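Local coordinates for protein aldehyde dehydrogenase (Burkholderia cenocepacia, PDB 4O6R) that probably oxidises aldehydes with NAD+ or NADP+ as cofactor and binds adenosine monophosphate in its nucleotide pocket, at residues R191-E194 / L195-E198. Residues are numbered along the deposited sequence; the frame is centred on the assembly and turned at random.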
ATOM      1  N   ARG A 191       0.365  36.664   0.687  1.00 11.95           N
ATOM      2  CA  ARG A 191       0.255  36.593  -0.772  1.00 12.38           C
ATOM      3  C   ARG A 191      -0.215  35.219  -1.255  1.00 11.79           C
ATOM      4  O   ARG A 191      -1.025  35.129  -2.171  1.00 11.47           O
ATOM      5  CB  ARG A 191       1.585  36.970  -1.444  1.00 13.23           C
ATOM      6  CG  ARG A 191       1.586  36.987  -2.975  1.00 14.24           C
ATOM      7  CD  ARG A 191       0.511  37.892  -3.568  1.00 15.53           C
ATOM      8  NE  ARG A 191       0.562  37.888  -5.043  1.00 16.71           N
ATOM      9  CZ  ARG A 191      -0.485  37.913  -5.863  1.00 17.74           C
ATOM     10  NH1 ARG A 191      -1.736  37.973  -5.393  1.00 18.36           N
ATOM     11  NH2 ARG A 191      -0.279  37.889  -7.181  1.00 18.44           N
ATOM     12  N   ILE A 192       0.281  34.148  -0.623  1.00 11.28           N
ATOM     13  CA  ILE A 192      -0.173  32.805  -0.953  1.00 10.84           C
ATOM     14  C   ILE A 192      -1.688  32.685  -0.772  1.00 10.72           C
ATOM     15  O   ILE A 192      -2.369  32.161  -1.647  1.00 10.51           O
ATOM     16  CB  ILE A 192       0.564  31.741  -0.116  1.00 10.58           C
ATOM     17  CG1 ILE A 192       1.996  31.606  -0.599  1.00 10.67           C
ATOM     18  CG2 ILE A 192      -0.134  30.377  -0.146  1.00 10.35           C
ATOM     19  CD1 ILE A 192       2.119  31.101  -2.036  1.00 10.85           C
ATOM     20  N   VAL A 193      -2.227  33.139   0.355  1.00 10.82           N
ATOM     21  CA  VAL A 193      -3.656  32.942   0.576  1.00 10.84           C
ATOM     22  C   VAL A 193      -4.467  33.802  -0.362  1.00 11.39           C
ATOM     23  O   VAL A 193      -5.589  33.423  -0.728  1.00 11.38           O
ATOM     24  CB  VAL A 193      -4.078  33.092   2.055  1.00 10.70           C
ATOM     25  CG1 VAL A 193      -4.090  34.549   2.472  1.00 11.01           C
ATOM     26  CG2 VAL A 193      -5.440  32.461   2.279  1.00 10.53           C
ATOM     27  N   GLU A 194      -3.923  34.955  -0.749  1.00 11.93           N
ATOM     28  CA  GLU A 194      -4.536  35.779  -1.792  1.00 12.70           C
ATOM     29  C   GLU A 194      -4.619  35.003  -3.112  1.00 12.37           C
ATOM     30  O   GLU A 194      -5.664  35.016  -3.779  1.00 12.20           O
ATOM     31  CB  GLU A 194      -3.758  37.094  -1.993  1.00 13.48           C
ATOM     32  CG  GLU A 194      -4.516  38.079  -2.863  1.00 14.61           C
ATOM     33  CD  GLU A 194      -3.791  39.372  -3.044  1.00 15.51           C
ATOM     34  OE1 GLU A 194      -2.535  39.384  -3.068  1.00 16.15           O
ATOM     35  OE2 GLU A 194      -4.505  40.382  -3.169  1.00 16.79           O
ATOM     36  N   LEU A 195      -3.532  34.319  -3.485  1.00 11.90           N
ATOM     37  CA  LEU A 195      -3.558  33.485  -4.694  1.00 11.82           C
ATOM     38  C   LEU A 195      -4.560  32.354  -4.555  1.00 11.54           C
ATOM     39  O   LEU A 195      -5.263  32.050  -5.508  1.00 11.47           O
ATOM     40  CB  LEU A 195      -2.178  32.903  -5.047  1.00 11.74           C
ATOM     41  CG  LEU A 195      -1.123  33.931  -5.445  1.00 12.07           C
ATOM     42  CD1 LEU A 195       0.266  33.328  -5.589  1.00 12.06           C
ATOM     43  CD2 LEU A 195      -1.528  34.608  -6.731  1.00 12.45           C
ATOM     44  N   MET A 196      -4.608  31.724  -3.378  1.00 11.27           N
ATOM     45  CA  MET A 196      -5.622  30.712  -3.096  1.00 11.13           C
ATOM     46  C   MET A 196      -7.046  31.208  -3.379  1.00 11.60           C
ATOM     47  O   MET A 196      -7.834  30.511  -4.033  1.00 11.41           O
ATOM     48  CB  MET A 196      -5.491  30.211  -1.644  1.00 10.99           C
ATOM     49  CG  MET A 196      -4.262  29.341  -1.429  1.00 10.79           C
ATOM     50  SD  MET A 196      -4.130  28.969   0.324  1.00 10.63           S
ATOM     51  CE  MET A 196      -3.200  27.440   0.251  1.00 10.34           C
ATOM     52  N   ALA A 197      -7.364  32.426  -2.934  1.00 11.98           N
ATOM     53  CA  ALA A 197      -8.669  32.999  -3.179  1.00 12.59           C
ATOM     54  C   ALA A 197      -8.858  33.189  -4.670  1.00 13.21           C
ATOM     55  O   ALA A 197      -9.911  32.847  -5.218  1.00 13.00           O
ATOM     56  CB  ALA A 197      -8.814  34.329  -2.446  1.00 12.99           C
ATOM     57  N   GLU A 198      -7.826  33.694  -5.332  1.00 14.04           N
ATOM     58  CA  GLU A 198      -7.895  33.924  -6.767  1.00 15.27           C
ATOM     59  C   GLU A 198      -8.186  32.647  -7.546  1.00 14.52           C
ATOM     60  O   GLU A 198      -8.979  32.675  -8.468  1.00 14.29           O
ATOM     61  CB  GLU A 198      -6.616  34.572  -7.314  1.00 17.00           C
ATOM     62  CG  GLU A 198      -6.365  36.003  -6.865  1.00 19.37           C
ATOM     63  CD  GLU A 198      -5.083  36.575  -7.507  1.00 21.80           C
ATOM     64  OE1 GLU A 198      -4.673  36.033  -8.569  1.00 22.84           O
ATOM     65  OE2 GLU A 198      -4.471  37.529  -6.944  1.00 23.86           O
TER
HETATM   66  O   HOH W   1      -2.463  37.654  -8.979  1.00 26.04           O
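Arg191 reaches one and two turns down helix 187-199 to Leu195 and Glu198, and its guanidinium joins two glutamates in a salt-bridge network. Arg191 NH1 is shared: it gives a hydrogen bond to Glu194 OE1 at 2.8 Å, rather bent at 136°, and a longer, straighter one to Glu198 OE2 at 3.2 Å. Both oxygens are met from above their carboxylate planes. Three and seven residues on, the glutamates share the arginine's side of the helix, and NH1 probably offsets their repulsion, Glu194 OE1 and Glu198 OE2 being 4.7 Å apart. Arg191 NH2 donates to a water 2.8 Å away, which in turn donates to Glu198 OE1, a second link beside the direct bridge. Asn86 OD1 offers NH2 a further, weak bond, and Glu194 OE2 accepts from Gln10 NE2. Arginine suits this place because its long chain, with CG anti to the backbone N (chi1 -178°) and a bend at chi2, brings several N-H donors over the helix surface. Leu195 CD2 lies over one guanidinium face, offset toward the rim and 3.5 Å from Arg191 NH2, while the N-H edge meets Glu198 OE2 and the water; leucine's apolar branches suit both this face and helix 69-85. The carbonyls of 191-194 each accept from the N-H four residues on, from Leu195 N to Arg191 O (2.9 Å) through Glu198 N to Glu194 O (3.0 Å). On the buried side, Met196 SD lies 4.2 Å from Val193 CG2 and also near Ile192 CG2, its flexible thioether resting against both branched side chains. This amphipathic helix is the crossover of a beta-alpha-beta unit between strands 176-180 and 206-208: Ile192 and Met196 pack on helices 159-172 and 69-85, Leu195 joins them on the latter, and Val193 meets strands 206-208 and 13-15.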